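Local coordinates for nuclear hormone receptor HR38 (Drosophila melanogaster, PDB 1PDU), which is an orphan member of the nuclear receptor family, probably a DNA-binding transcription factor, and mediates an atypical ecdysteroid signalling pathway, at residues Q172-M175 / K176-S180; L202-L205 / P206-R209; L216-I219 / F220-K223. One frame throughout, in Å; residues are numbered along the deposited sequence.

Contact 1 (Q172-M175 / K176-S180)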
loop_
_atom_site.group_PDB
_atom_site.type_symbol
_atom_site.label_atom_id
_atom_site.label_comp_id
_atom_site.label_asym_id
_atom_site.label_seq_id
_atom_site.Cartn_x
_atom_site.Cartn_y
_atom_site.Cartn_z
ATOM N N GLN A 172 0.599 9.894 18.698
ATOM C CA GLN A 172 -0.432 9.414 19.605
ATOM C C GLN A 172 -1.400 8.506 18.869
ATOM O O GLN A 172 -1.810 7.464 19.392
ATOM C CB GLN A 172 -1.166 10.592 20.248
ATOM C CG GLN A 172 -0.288 11.348 21.240
ATOM C CD GLN A 172 -0.938 12.600 21.797
ATOM O OE1 GLN A 172 -0.327 13.323 22.593
ATOM N NE2 GLN A 172 -2.178 12.869 21.383
ATOM N N LEU A 173 -1.762 8.895 17.650
ATOM C CA LEU A 173 -2.660 8.076 16.845
ATOM C C LEU A 173 -1.920 6.779 16.521
ATOM O O LEU A 173 -2.495 5.695 16.570
ATOM C CB LEU A 173 -3.042 8.802 15.554
ATOM C CG LEU A 173 -4.000 8.042 14.633
ATOM C CD1 LEU A 173 -5.247 7.601 15.399
ATOM C CD2 LEU A 173 -4.377 8.938 13.467
ATOM N N GLN A 174 -0.634 6.893 16.203
ATOM C CA GLN A 174 0.150 5.711 15.900
ATOM C C GLN A 174 0.118 4.759 17.096
ATOM O O GLN A 174 -0.090 3.555 16.937
ATOM C CB GLN A 174 1.602 6.079 15.579
ATOM C CG GLN A 174 2.463 4.849 15.336
ATOM C CD GLN A 174 3.888 5.170 14.941
ATOM O OE1 GLN A 174 4.832 4.743 15.603
ATOM N NE2 GLN A 174 4.054 5.909 13.850
ATOM N N MET A 175 0.322 5.299 18.293
ATOM C CA MET A 175 0.312 4.476 19.493
ATOM C C MET A 175 -1.039 3.808 19.680
ATOM O O MET A 175 -1.106 2.659 20.113
ATOM C CB MET A 175 0.671 5.309 20.733
ATOM C CG MET A 175 2.179 5.517 20.940
ATOM S SD MET A 175 3.119 3.931 21.009
ATOM C CE MET A 175 3.976 3.967 19.399
ATOM N N LYS A 176 -2.118 4.512 19.347
ATOM C CA LYS A 176 -3.444 3.920 19.488
ATOM C C LYS A 176 -3.594 2.749 18.533
ATOM O O LYS A 176 -4.138 1.704 18.900
ATOM C CB LYS A 176 -4.550 4.941 19.207
ATOM C CG LYS A 176 -4.955 5.759 20.413
ATOM C CD LYS A 176 -6.215 6.571 20.151
ATOM C CE LYS A 176 -6.635 7.324 21.410
ATOM N NZ LYS A 176 -7.928 8.067 21.268
ATOM N N ILE A 177 -3.108 2.923 17.308
ATOM C CA ILE A 177 -3.204 1.868 16.319
ATOM C C ILE A 177 -2.336 0.697 16.751
ATOM O O ILE A 177 -2.738 -0.454 16.607
ATOM C CB ILE A 177 -2.775 2.366 14.925
ATOM C CG1 ILE A 177 -3.591 3.605 14.553
ATOM C CG2 ILE A 177 -3.022 1.276 13.876
ATOM C CD1 ILE A 177 -3.073 4.312 13.318
ATOM N N ILE A 178 -1.154 0.989 17.287
ATOM C CA ILE A 178 -0.262 -0.065 17.765
ATOM C C ILE A 178 -0.945 -0.812 18.905
ATOM O O ILE A 178 -0.931 -2.044 18.953
ATOM C CB ILE A 178 1.092 0.501 18.281
ATOM C CG1 ILE A 178 2.046 0.718 17.102
ATOM C CG2 ILE A 178 1.725 -0.462 19.287
ATOM C CD1 ILE A 178 3.444 1.136 17.504
ATOM N N GLY A 179 -1.549 -0.058 19.817
ATOM C CA GLY A 179 -2.246 -0.672 20.931
ATOM C C GLY A 179 -3.283 -1.666 20.445
ATOM O O GLY A 179 -3.313 -2.805 20.903
ATOM N N SER A 180 -4.133 -1.247 19.512
ATOM C CA SER A 180 -5.160 -2.135 18.996
ATOM C C SER A 180 -4.548 -3.358 18.334
ATOM O O SER A 180 -5.075 -4.461 18.460
ATOM C CB SER A 180 -6.063 -1.400 18.001
ATOM O OG SER A 180 -6.975 -0.540 18.672
#
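Met175 and Ile178 touch through their outermost carbons, one turn apart on helix 167-187 of the largely helical nuclear receptor ligand-binding domain. From CB outward, Met175 starts with a contact that comes simply with being next in sequence, CB lying 3.2 Å from Lys176 N. CG lies beside the backbone N and anti to the carbonyl carbon (chi1 -82°), and the chain bends again at chi2 and at chi3. The turn at chi2 sets SD beside the helix, and chi3 then swings CE alongside the helix surface to a point 3.4 Å from Ile178 CD1, tighter than usual for two carbons. The two side chains run alongside one another and point the same way, with Met175 exposed.

The neighbouring face is more enclosed. Ile177, the buried residue of the group, packs on Leu155, Ala154 and Ile158 and on Leu19 of helix 15-25. Its CG1 leans over the turn before, 3.1 Å from Leu173 O, while CD1 reaches Leu173 CG at 4.1 Å. Gln174 ties the same helix to the loop that follows helix 146-157, its NE2 donating to the carbonyl oxygen of Ile158. Lys176 has CB 3.4 Å from Leu173 O, then stretches its chain outward.

Beneath the side chains runs the regular ladder of i to i+4 bonds, with Lys176, Ile177 and Ile178 donating to Gln172, Leu173 and Gln174. In the last of the four, Gly179 N gives its hydrogen to Met175 O at 2.8 Å, the donor tilted 26° from the carbonyl plane.

Contact 2 (L202-L205 / P206-R209)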
loop_
_atom_site.group_PDB
_atom_site.type_symbol
_atom_site.label_atom_id
_atom_site.label_comp_id
_atom_site.label_asym_id
_atom_site.label_seq_id
_atom_site.Cartn_x
_atom_site.Cartn_y
_atom_site.Cartn_z
ATOM N N LEU A 202 5.526 -6.017 12.804
ATOM C CA LEU A 202 6.007 -4.652 12.628
ATOM C C LEU A 202 7.300 -4.601 11.819
ATOM O O LEU A 202 7.576 -3.609 11.131
ATOM C CB LEU A 202 6.225 -3.998 13.989
ATOM C CG LEU A 202 4.962 -3.874 14.843
ATOM C CD1 LEU A 202 5.291 -3.110 16.125
ATOM C CD2 LEU A 202 3.880 -3.145 14.063
ATOM N N GLY A 203 8.081 -5.676 11.904
ATOM C CA GLY A 203 9.343 -5.755 11.188
ATOM C C GLY A 203 9.159 -5.773 9.686
ATOM O O GLY A 203 10.129 -5.712 8.928
ATOM N N LYS A 204 7.909 -5.863 9.246
ATOM C CA LYS A 204 7.611 -5.867 7.821
ATOM C C LYS A 204 7.559 -4.449 7.253
ATOM O O LYS A 204 7.735 -4.256 6.054
ATOM C CB LYS A 204 6.286 -6.590 7.563
ATOM C CG LYS A 204 6.406 -8.100 7.689
ATOM C CD LYS A 204 7.443 -8.612 6.698
ATOM C CE LYS A 204 7.860 -10.031 7.004
ATOM N NZ LYS A 204 6.683 -10.932 7.019
ATOM N N LEU A 205 7.336 -3.458 8.113
ATOM C CA LEU A 205 7.259 -2.077 7.644
ATOM C C LEU A 205 8.585 -1.555 7.090
ATOM O O LEU A 205 8.610 -0.868 6.062
ATOM C CB LEU A 205 6.726 -1.158 8.755
ATOM C CG LEU A 205 5.297 -1.498 9.195
ATOM C CD1 LEU A 205 4.756 -0.422 10.127
ATOM C CD2 LEU A 205 4.400 -1.617 7.975
ATOM N N PRO A 206 9.707 -1.867 7.761
ATOM C CA PRO A 206 10.997 -1.387 7.245
ATOM C C PRO A 206 11.278 -1.980 5.864
ATOM O O PRO A 206 11.825 -1.304 4.991
ATOM C CB PRO A 206 11.994 -1.869 8.292
ATOM C CG PRO A 206 11.168 -1.845 9.571
ATOM C CD PRO A 206 9.850 -2.430 9.119
ATOM N N GLU A 207 10.896 -3.242 5.671
ATOM C CA GLU A 207 11.106 -3.911 4.389
ATOM C C GLU A 207 10.307 -3.176 3.334
ATOM O O GLU A 207 10.813 -2.873 2.253
ATOM C CB GLU A 207 10.641 -5.367 4.437
ATOM C CG GLU A 207 11.240 -6.177 5.567
ATOM C CD GLU A 207 10.878 -7.654 5.496
ATOM O OE1 GLU A 207 11.023 -8.338 6.531
ATOM O OE2 GLU A 207 10.465 -8.134 4.415
ATOM N N LEU A 208 9.048 -2.900 3.657
ATOM C CA LEU A 208 8.168 -2.181 2.753
ATOM C C LEU A 208 8.800 -0.829 2.386
ATOM O O LEU A 208 8.764 -0.415 1.229
ATOM C CB LEU A 208 6.800 -1.965 3.411
ATOM C CG LEU A 208 5.745 -1.228 2.572
ATOM C CD1 LEU A 208 5.478 -1.999 1.280
ATOM C CD2 LEU A 208 4.453 -1.082 3.391
ATOM N N ARG A 209 9.382 -0.153 3.372
ATOM C CA ARG A 209 10.016 1.138 3.132
ATOM C C ARG A 209 11.128 0.962 2.087
ATOM O O ARG A 209 11.182 1.700 1.103
ATOM C CB ARG A 209 10.566 1.704 4.451
ATOM C CG ARG A 209 10.961 3.193 4.442
ATOM C CD ARG A 209 9.775 4.151 4.228
ATOM N NE ARG A 209 8.824 4.228 5.351
ATOM C CZ ARG A 209 9.039 4.864 6.506
ATOM N NH1 ARG A 209 10.183 5.497 6.733
ATOM N NH2 ARG A 209 8.092 4.884 7.439
#
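Lys204 and Glu207 lie side by side and point the same way, one helical turn apart. It is the methylenes of the lysine that meet the carboxylate: CD and CE of Lys204 are each 3.6 Å from OE1 of Glu207. With CG anti to the carbonyl carbon, Lys204 bends at chi2 and again at chi4 (57°), and its NZ ends 5.1 Å from Glu207 OE1, too far for a salt bridge, though the opposite charges probably still attract. NZ makes a weak hydrogen bond to Ser138 O on helix 128-142.

Leu205 is turned away from the following turn, towards Leu155 and Thr156, though its CB lies 3.4 Å from Pro206 CD, as neighbours in sequence bring about. That same ring carbon is 3.3 Å from Leu202 O. Leu208 heads inward, to Val94 and Leu95 of helix 78-100 and Phe135. Arg209 leaves by another side, folded at chi2 and chi3, and its NE forms a salt bridge with Glu91.

Leu208 N bonds to Lys204 O, and Arg209 N to Leu205 O at 2.9 Å. A proline, with no N-H to give, fits here near the start of helix 204-225, a long helix of the ligand-binding-domain sandwich.

Contact 3 (L216-I219 / F220-K223)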
loop_
_atom_site.group_PDB
_atom_site.type_symbol
_atom_site.label_atom_id
_atom_site.label_comp_id
_atom_site.label_asym_id
_atom_site.label_seq_id
_atom_site.Cartn_x
_atom_site.Cartn_y
_atom_site.Cartn_z
ATOM N N LEU A 216 10.654 4.103 -6.270
ATOM C CA LEU A 216 10.921 5.480 -6.655
ATOM C C LEU A 216 11.974 5.519 -7.751
ATOM O O LEU A 216 11.887 6.323 -8.677
ATOM C CB LEU A 216 11.431 6.284 -5.465
ATOM C CG LEU A 216 10.402 6.601 -4.403
ATOM C CD1 LEU A 216 11.090 7.332 -3.258
ATOM C CD2 LEU A 216 9.272 7.432 -5.027
ATOM N N GLN A 217 12.974 4.652 -7.625
ATOM C CA GLN A 217 14.047 4.579 -8.605
ATOM C C GLN A 217 13.464 4.252 -9.962
ATOM O O GLN A 217 13.789 4.892 -10.964
ATOM C CB GLN A 217 15.060 3.506 -8.204
ATOM C CG GLN A 217 16.051 3.952 -7.132
ATOM C CD GLN A 217 16.538 2.803 -6.259
ATOM O OE1 GLN A 217 16.750 1.683 -6.736
ATOM N NE2 GLN A 217 16.726 3.080 -4.973
ATOM N N ARG A 218 12.576 3.264 -9.991
ATOM C CA ARG A 218 11.982 2.866 -11.251
ATOM C C ARG A 218 11.047 3.943 -11.776
ATOM O O ARG A 218 10.999 4.204 -12.972
ATOM C CB ARG A 218 11.230 1.542 -11.104
ATOM C CG ARG A 218 11.265 0.686 -12.371
ATOM C CD ARG A 218 10.762 1.448 -13.573
ATOM N NE ARG A 218 10.508 0.610 -14.740
ATOM C CZ ARG A 218 11.448 0.058 -15.502
ATOM N NH1 ARG A 218 12.740 0.237 -15.233
ATOM N NH2 ARG A 218 11.086 -0.650 -16.562
ATOM N N ILE A 219 10.303 4.576 -10.886
ATOM C CA ILE A 219 9.395 5.619 -11.327
ATOM C C ILE A 219 10.209 6.826 -11.787
ATOM O O ILE A 219 9.834 7.518 -12.732
ATOM C CB ILE A 219 8.427 6.016 -10.198
ATOM C CG1 ILE A 219 7.600 4.786 -9.794
ATOM C CG2 ILE A 219 7.525 7.151 -10.657
ATOM C CD1 ILE A 219 6.697 4.988 -8.584
ATOM N N PHE A 220 11.340 7.067 -11.140
ATOM C CA PHE A 220 12.162 8.196 -11.537
ATOM C C PHE A 220 12.730 7.936 -12.915
ATOM O O PHE A 220 12.859 8.848 -13.726
ATOM C CB PHE A 220 13.307 8.425 -10.570
ATOM C CG PHE A 220 14.097 9.644 -10.887
ATOM C CD1 PHE A 220 13.598 10.906 -10.577
ATOM C CD2 PHE A 220 15.330 9.544 -11.525
ATOM C CE1 PHE A 220 14.313 12.053 -10.894
ATOM C CE2 PHE A 220 16.050 10.684 -11.844
ATOM C CZ PHE A 220 15.535 11.943 -11.526
ATOM N N TYR A 221 13.076 6.681 -13.175
ATOM C CA TYR A 221 13.598 6.314 -14.479
ATOM C C TYR A 221 12.544 6.624 -15.543
ATOM O O TYR A 221 12.848 7.252 -16.555
ATOM C CB TYR A 221 13.949 4.832 -14.509
ATOM C CG TYR A 221 14.254 4.321 -15.895
ATOM C CD1 TYR A 221 13.251 3.765 -16.690
ATOM C CD2 TYR A 221 15.541 4.415 -16.424
ATOM C CE1 TYR A 221 13.518 3.313 -17.979
ATOM C CE2 TYR A 221 15.824 3.972 -17.718
ATOM C CZ TYR A 221 14.806 3.418 -18.491
ATOM O OH TYR A 221 15.075 2.970 -19.773
ATOM N N LEU A 222 11.304 6.194 -15.310
ATOM C CA LEU A 222 10.221 6.448 -16.258
ATOM C C LEU A 222 10.005 7.940 -16.475
ATOM O O LEU A 222 9.718 8.373 -17.583
ATOM C CB LEU A 222 8.909 5.832 -15.762
ATOM C CG LEU A 222 8.923 4.315 -15.581
ATOM C CD1 LEU A 222 7.531 3.850 -15.132
ATOM C CD2 LEU A 222 9.331 3.645 -16.893
ATOM N N LYS A 223 10.125 8.721 -15.407
ATOM C CA LYS A 223 9.933 10.158 -15.494
ATOM C C LYS A 223 10.966 10.803 -16.423
ATOM O O LYS A 223 10.628 11.676 -17.217
ATOM C CB LYS A 223 10.016 10.774 -14.098
ATOM C CG LYS A 223 9.707 12.257 -14.041
ATOM C CD LYS A 223 9.902 12.789 -12.620
ATOM C CE LYS A 223 9.573 14.267 -12.533
ATOM N NZ LYS A 223 10.295 15.062 -13.564
#
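Arg218 lies alongside Tyr221, while its NE hydrogen-bonds outside the two segments, to the carbonyl oxygen of Ser124. Within the helix, four successive amides are paired with carbonyls four residues back. Phe220 N to Leu216 O is the shortest at 2.6 Å, and Leu222 N to Arg218 O is the straightest, with an N-H...O angle of 164°.

Around the guanidinium, the tyrosine comes over one face. Arg218 and Tyr221 run the same way with their planes 18° apart, and Tyr221 CD1 lies 3.9 Å from Arg218 NH1. The bend at chi2 of Arg218 (-55°) turns its chain forward along the helix, toward Leu222, so that CD comes 4.0 Å from Leu222 CG while NE is 3.9 Å from Leu222 CD2.

This is the second half of helix 204-225, one of the long helices of the nuclear receptor ligand-binding domain, followed in the chain by the short helix 232-236, after which Met237 and Phe238 come back onto Leu216 and Ile219. Lys223 has a long, weak ion pair with Glu235 of that short helix.

Farther inward, Leu222 packs on Phe52 and Tyr53 of helix 45-67, its CG 3.3 Å from Arg218 O. Ile219 is buried against Phe52, Leu56 and Leu90. On the outer side, Phe220 has its CB 3.2 Å from Leu216 O, while its ring leads away from the preceding turn.

All three are local contacts within or at the start of a helix. Contacts 2 and 3 share helix 204-225, with centres about 21 Å apart, whereas contact 1 belongs to helix 167-187. Contacts 1 and 3 lie on opposite sides of the chain's centre, about 33 Å apart between centres. Leu155 links contacts 1 and 2, taking side chains from both, though the contacts themselves do not meet; helix 78-100 likewise serves contacts 2 and 3. Chemistry follows place: contact 1, at the surface, is chiefly apolar at an exposed methionine, while the partly buried contacts 2 and 3 anchor charged side chains to other helices, and contact 3 sets an arginine alongside a tyrosine.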